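Local coordinates for protein dual function macrocyclase-peptidase POPB (Galerina marginata, PDB 5N4B) that cleaves peptide bonds on the C-terminal side of proline and macrocyclises peptide precursors in the biosynthesis of amanitin toxins, at residues D352-Q364 and E370-K382. The protein carries 1 engineered substitution. Numbering follows the deposited sequence.
Sequences DFIPEEKDAKLAQ and EEYFVAIYKRNVK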
loop_
_atom_site.group_PDB
_atom_site.type_symbol
_atom_site.label_atom_id
_atom_site.label_comp_id
_atom_site.label_asym_id
_atom_site.label_seq_id
_atom_site.Cartn_x
_atom_site.Cartn_y
_atom_site.Cartn_z
ATOM N N ASP A 352 -27.629 11.192 -9.083
ATOM C CA ASP A 352 -26.988 9.887 -9.218
ATOM C C ASP A 352 -26.924 9.518 -10.680
ATOM O O ASP A 352 -27.948 9.526 -11.377
ATOM C CB ASP A 352 -27.745 8.782 -8.482
ATOM C CG ASP A 352 -27.688 8.907 -6.965
ATOM O OD1 ASP A 352 -26.937 9.752 -6.407
ATOM O OD2 ASP A 352 -28.399 8.125 -6.323
ATOM N N PHE A 353 -25.739 9.160 -11.171
ATOM C CA PHE A 353 -25.552 8.652 -12.523
ATOM C C PHE A 353 -25.518 7.135 -12.548
ATOM O O PHE A 353 -26.215 6.504 -13.358
ATOM C CB PHE A 353 -24.279 9.243 -13.133
ATOM C CG PHE A 353 -23.909 8.691 -14.491
ATOM C CD1 PHE A 353 -24.723 8.936 -15.588
ATOM C CD2 PHE A 353 -22.748 7.980 -14.698
ATOM C CE1 PHE A 353 -24.390 8.465 -16.860
ATOM C CE2 PHE A 353 -22.415 7.496 -15.939
ATOM C CZ PHE A 353 -23.212 7.722 -17.021
ATOM N N ILE A 354 -24.692 6.542 -11.671
ATOM C CA ILE A 354 -24.673 5.094 -11.443
ATOM C C ILE A 354 -25.026 4.954 -9.973
ATOM O O ILE A 354 -24.224 5.368 -9.132
ATOM C CB ILE A 354 -23.334 4.444 -11.807
ATOM C CG1 ILE A 354 -23.114 4.545 -13.300
ATOM C CG2 ILE A 354 -23.352 2.972 -11.330
ATOM C CD1 ILE A 354 -21.703 4.150 -13.712
ATOM N N PRO A 355 -26.175 4.413 -9.615
ATOM C CA PRO A 355 -26.590 4.384 -8.207
ATOM C C PRO A 355 -25.729 3.448 -7.389
ATOM O O PRO A 355 -25.123 2.520 -7.904
ATOM C CB PRO A 355 -28.046 3.886 -8.279
ATOM C CG PRO A 355 -28.177 3.226 -9.574
ATOM C CD PRO A 355 -27.213 3.906 -10.525
ATOM N N GLU A 356 -25.730 3.682 -6.087
ATOM C CA GLU A 356 -25.085 2.782 -5.130
ATOM C C GLU A 356 -25.671 1.390 -5.217
ATOM O O GLU A 356 -26.904 1.228 -5.290
ATOM C CB GLU A 356 -25.285 3.326 -3.718
ATOM C CG GLU A 356 -24.504 2.574 -2.675
ATOM C CD GLU A 356 -24.928 2.863 -1.246
ATOM O OE1 GLU A 356 -26.061 3.354 -1.054
ATOM O OE2 GLU A 356 -24.155 2.554 -0.327
ATOM N N GLU A 357 -24.806 0.394 -5.121
ATOM C CA GLU A 357 -25.227 -0.999 -4.959
ATOM C C GLU A 357 -25.131 -1.309 -3.477
ATOM O O GLU A 357 -24.067 -1.108 -2.881
ATOM C CB GLU A 357 -24.302 -1.900 -5.750
ATOM C CG GLU A 357 -24.499 -1.803 -7.211
ATOM C CD GLU A 357 -25.854 -2.332 -7.674
ATOM O OE1 GLU A 357 -26.330 -3.325 -7.095
ATOM O OE2 GLU A 357 -26.446 -1.739 -8.596
ATOM N N LYS A 358 -26.225 -1.762 -2.882
ATOM C CA LYS A 358 -26.271 -2.020 -1.452
ATOM C C LYS A 358 -25.157 -2.955 -1.031
ATOM O O LYS A 358 -24.628 -2.811 0.074
ATOM C CB LYS A 358 -27.640 -2.594 -1.086
ATOM C CG LYS A 358 -27.902 -2.852 0.394
ATOM C CD LYS A 358 -29.267 -3.537 0.585
ATOM C CE LYS A 358 -29.569 -3.929 2.022
ATOM N NZ LYS A 358 -29.568 -2.755 2.908
ATOM N N ASP A 359 -24.836 -3.923 -1.858
ATOM C CA ASP A 359 -23.965 -5.024 -1.437
ATOM C C ASP A 359 -22.774 -5.238 -2.382
ATOM O O ASP A 359 -22.302 -6.376 -2.579
ATOM C CB ASP A 359 -24.777 -6.307 -1.296
ATOM C CG ASP A 359 -25.791 -6.241 -0.154
ATOM O OD1 ASP A 359 -25.416 -6.026 1.038
ATOM O OD2 ASP A 359 -26.974 -6.373 -0.484
ATOM N N ALA A 360 -22.325 -4.183 -3.056
ATOM C CA ALA A 360 -21.058 -4.284 -3.757
ATOM C C ALA A 360 -20.445 -2.897 -3.792
ATOM O O ALA A 360 -21.115 -1.937 -4.159
ATOM C CB ALA A 360 -21.213 -4.789 -5.180
ATOM N N LYS A 361 -19.168 -2.802 -3.465
ATOM C CA LYS A 361 -18.465 -1.538 -3.425
ATOM C C LYS A 361 -18.034 -1.152 -4.827
ATOM O O LYS A 361 -17.386 -1.911 -5.542
ATOM C CB LYS A 361 -17.242 -1.681 -2.527
ATOM C CG LYS A 361 -16.434 -0.410 -2.395
ATOM C CD LYS A 361 -15.207 -0.635 -1.534
ATOM C CE LYS A 361 -14.489 0.593 -1.272
ATOM N NZ LYS A 361 -13.211 0.265 -0.562
ATOM N N LEU A 362 -18.317 0.076 -5.196
ATOM C CA LEU A 362 -17.795 0.631 -6.442
ATOM C C LEU A 362 -16.366 1.084 -6.151
ATOM O O LEU A 362 -16.147 2.060 -5.419
ATOM C CB LEU A 362 -18.669 1.780 -6.910
ATOM C CG LEU A 362 -18.199 2.489 -8.185
ATOM C CD1 LEU A 362 -18.235 1.526 -9.376
ATOM C CD2 LEU A 362 -18.990 3.726 -8.441
ATOM N N ALA A 363 -15.398 0.378 -6.702
ATOM C CA ALA A 363 -13.982 0.570 -6.356
ATOM C C ALA A 363 -13.255 1.519 -7.287
ATOM O O ALA A 363 -12.336 2.217 -6.842
ATOM C CB ALA A 363 -13.271 -0.786 -6.381
ATOM N N GLN A 364 -13.608 1.536 -8.565
ATOM C CA GLN A 364 -12.920 2.364 -9.552
ATOM C C GLN A 364 -13.858 2.630 -10.723
ATOM O O GLN A 364 -14.596 1.718 -11.139
ATOM C CB GLN A 364 -11.674 1.624 -10.051
ATOM C CG GLN A 364 -10.761 2.493 -10.917
ATOM C CD GLN A 364 -9.563 1.787 -11.541
ATOM O OE1 GLN A 364 -9.378 0.584 -11.455
ATOM N NE2 GLN A 364 -8.794 2.550 -12.278
ATOM N N GLU A 370 -13.837 8.435 -24.787
ATOM C CA GLU A 370 -14.527 9.714 -24.658
ATOM C C GLU A 370 -15.851 9.702 -23.904
ATOM O O GLU A 370 -16.125 10.669 -23.187
ATOM C CB GLU A 370 -14.745 10.395 -26.007
ATOM C CG GLU A 370 -13.436 10.830 -26.717
ATOM C CD GLU A 370 -12.669 12.022 -26.074
ATOM O OE1 GLU A 370 -12.858 12.379 -24.889
ATOM O OE2 GLU A 370 -11.800 12.596 -26.785
ATOM N N GLU A 371 -16.667 8.660 -24.057
ATOM C CA GLU A 371 -18.045 8.722 -23.574
ATOM C C GLU A 371 -18.484 7.515 -22.757
ATOM O O GLU A 371 -19.595 7.541 -22.206
ATOM C CB GLU A 371 -19.013 8.915 -24.748
ATOM C CG GLU A 371 -19.089 7.812 -25.717
ATOM C CD GLU A 371 -20.213 8.048 -26.743
ATOM O OE1 GLU A 371 -20.148 9.085 -27.447
ATOM O OE2 GLU A 371 -21.162 7.225 -26.796
ATOM N N TYR A 372 -17.696 6.455 -22.711
ATOM C CA TYR A 372 -18.043 5.239 -21.995
ATOM C C TYR A 372 -17.412 5.268 -20.612
ATOM O O TYR A 372 -16.501 6.041 -20.311
ATOM C CB TYR A 372 -17.563 3.990 -22.731
ATOM C CG TYR A 372 -18.203 3.704 -24.052
ATOM C CD1 TYR A 372 -17.832 4.388 -25.179
ATOM C CD2 TYR A 372 -19.186 2.742 -24.145
ATOM C CE1 TYR A 372 -18.456 4.108 -26.420
ATOM C CE2 TYR A 372 -19.802 2.437 -25.355
ATOM C CZ TYR A 372 -19.431 3.134 -26.491
ATOM O OH TYR A 372 -20.018 2.865 -27.724
ATOM N N PHE A 373 -17.904 4.404 -19.749
ATOM C CA PHE A 373 -17.344 4.269 -18.413
ATOM C C PHE A 373 -17.046 2.810 -18.147
ATOM O O PHE A 373 -17.847 1.942 -18.468
ATOM C CB PHE A 373 -18.271 4.830 -17.342
ATOM C CG PHE A 373 -18.544 6.286 -17.499
ATOM C CD1 PHE A 373 -17.701 7.203 -16.907
ATOM C CD2 PHE A 373 -19.581 6.726 -18.272
ATOM C CE1 PHE A 373 -17.912 8.557 -17.052
ATOM C CE2 PHE A 373 -19.799 8.091 -18.402
ATOM C CZ PHE A 373 -18.990 8.995 -17.814
ATOM N N VAL A 374 -15.887 2.535 -17.557
ATOM C CA VAL A 374 -15.492 1.196 -17.118
ATOM C C VAL A 374 -15.504 1.237 -15.599
ATOM O O VAL A 374 -14.939 2.154 -15.001
ATOM C CB VAL A 374 -14.122 0.788 -17.674
ATOM C CG1 VAL A 374 -13.803 -0.660 -17.352
ATOM C CG2 VAL A 374 -14.037 1.032 -19.196
ATOM N N ALA A 375 -16.199 0.271 -14.974
ATOM C CA ALA A 375 -16.396 0.249 -13.531
ATOM C C ALA A 375 -15.919 -1.076 -12.984
ATOM O O ALA A 375 -16.169 -2.126 -13.571
ATOM C CB ALA A 375 -17.884 0.378 -13.196
ATOM N N ILE A 376 -15.259 -1.024 -11.830
ATOM C CA ILE A 376 -14.904 -2.223 -11.072
ATOM C C ILE A 376 -15.713 -2.188 -9.798
ATOM O O ILE A 376 -15.655 -1.204 -9.038
ATOM C CB ILE A 376 -13.407 -2.315 -10.786
ATOM C CG1 ILE A 376 -12.678 -2.538 -12.102
ATOM C CG2 ILE A 376 -13.121 -3.479 -9.795
ATOM C CD1 ILE A 376 -11.208 -2.414 -11.955
ATOM N N TYR A 377 -16.489 -3.249 -9.589
ATOM C CA TYR A 377 -17.219 -3.506 -8.360
ATOM C C TYR A 377 -16.518 -4.601 -7.594
ATOM O O TYR A 377 -16.069 -5.613 -8.173
ATOM C CB TYR A 377 -18.637 -3.952 -8.652
ATOM C CG TYR A 377 -19.557 -2.829 -8.982
ATOM C CD1 TYR A 377 -20.164 -2.135 -7.967
ATOM C CD2 TYR A 377 -19.816 -2.465 -10.286
ATOM C CE1 TYR A 377 -21.023 -1.057 -8.227
ATOM C CE2 TYR A 377 -20.693 -1.433 -10.559
ATOM C CZ TYR A 377 -21.260 -0.733 -9.520
ATOM O OH TYR A 377 -22.076 0.321 -9.886
ATOM N N LYS A 378 -16.403 -4.408 -6.308
ATOM C CA LYS A 378 -15.837 -5.405 -5.414
ATOM C C LYS A 378 -17.005 -6.048 -4.674
ATOM O O LYS A 378 -17.613 -5.406 -3.825
ATOM C CB LYS A 378 -14.826 -4.779 -4.465
ATOM C CG LYS A 378 -14.018 -5.794 -3.676
ATOM C CD LYS A 378 -13.105 -5.167 -2.669
ATOM C CE LYS A 378 -12.075 -4.224 -3.322
ATOM N NZ LYS A 378 -11.205 -4.877 -4.315
ATOM N N ARG A 379 -17.352 -7.285 -5.029
ATOM C CA ARG A 379 -18.491 -7.983 -4.461
ATOM C C ARG A 379 -17.926 -9.207 -3.733
ATOM O O ARG A 379 -17.241 -10.048 -4.348
ATOM C CB ARG A 379 -19.453 -8.411 -5.577
ATOM C CG ARG A 379 -20.706 -9.060 -5.000
ATOM C CD ARG A 379 -21.546 -9.779 -6.090
ATOM N NE ARG A 379 -21.646 -8.885 -7.194
ATOM C CZ ARG A 379 -22.455 -7.836 -7.256
ATOM N NH1 ARG A 379 -23.309 -7.566 -6.268
ATOM N NH2 ARG A 379 -22.382 -7.057 -8.347
ATOM N N ASN A 380 -18.177 -9.301 -2.432
ATOM C CA ASN A 380 -17.598 -10.388 -1.647
ATOM C C ASN A 380 -16.072 -10.424 -1.816
ATOM O O ASN A 380 -15.442 -11.474 -1.828
ATOM C CB ASN A 380 -18.230 -11.750 -1.955
ATOM C CG ASN A 380 -19.672 -11.828 -1.621
ATOM O OD1 ASN A 380 -20.500 -12.259 -2.446
ATOM N ND2 ASN A 380 -19.988 -11.399 -0.468
ATOM N N VAL A 381 -15.457 -9.243 -1.880
ATOM C CA VAL A 381 -14.017 -9.046 -1.918
ATOM C C VAL A 381 -13.393 -9.568 -3.196
ATOM O O VAL A 381 -12.168 -9.791 -3.265
ATOM C CB VAL A 381 -13.326 -9.624 -0.661
ATOM C CG1 VAL A 381 -12.000 -8.875 -0.406
ATOM C CG2 VAL A 381 -14.206 -9.542 0.569
ATOM N N LYS A 382 -14.194 -9.705 -4.240
ATOM C CA LYS A 382 -13.726 -10.176 -5.534
ATOM C C LYS A 382 -14.218 -9.182 -6.595
ATOM O O LYS A 382 -15.381 -8.766 -6.592
ATOM C CB LYS A 382 -14.289 -11.570 -5.803
ATOM C CG LYS A 382 -13.711 -12.639 -4.803
ATOM C CD LYS A 382 -14.434 -13.961 -4.794
ATOM C CE LYS A 382 -15.740 -13.882 -4.036
ATOM N NZ LYS A 382 -16.435 -15.147 -4.184
HETATM O O HOH W 1 -22.399 1.949 -7.736
HETATM O O HOH W 2 -19.856 -7.158 -1.341
#
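K361 and K378 form an antiparallel hydrogen-bonded pair at the start of the hairpin that opens one four-stranded blade of the β-propeller: K378 N donates to K361 O at 2.8 Å, nearly straight at 169°, and K361 N returns a longer bond to K378 O. Further along, a classic β bulge sets both A363 and Q364 against I376, whose O takes a 2.8 Å bond from A363 N and a weak one from Q364 N; I376 N closes the pair on Q364 O. The ammonium of K378 forms salt bridges with D383 and D505. On the other face of the sheet stands the Y377 ring, with L362 CD1 in CH-π contact 4.0 Å from its centroid. The incoming segment 354-360 borders this ring: A360 O lies at its edge, E357 CG packs against Y377 CE1, and a water joins P355 O to Y377 OH. A360 CB lies over one face of the R379 guanidinium, whose NE forms a salt bridge with E384. Where the chain arrives from the preceding blade, the F353 ring, its CG anti to the backbone N (chi1 175°), turns an edge toward the face of F373, bringing F353 CE2 within 3.6 Å of F373 CE2.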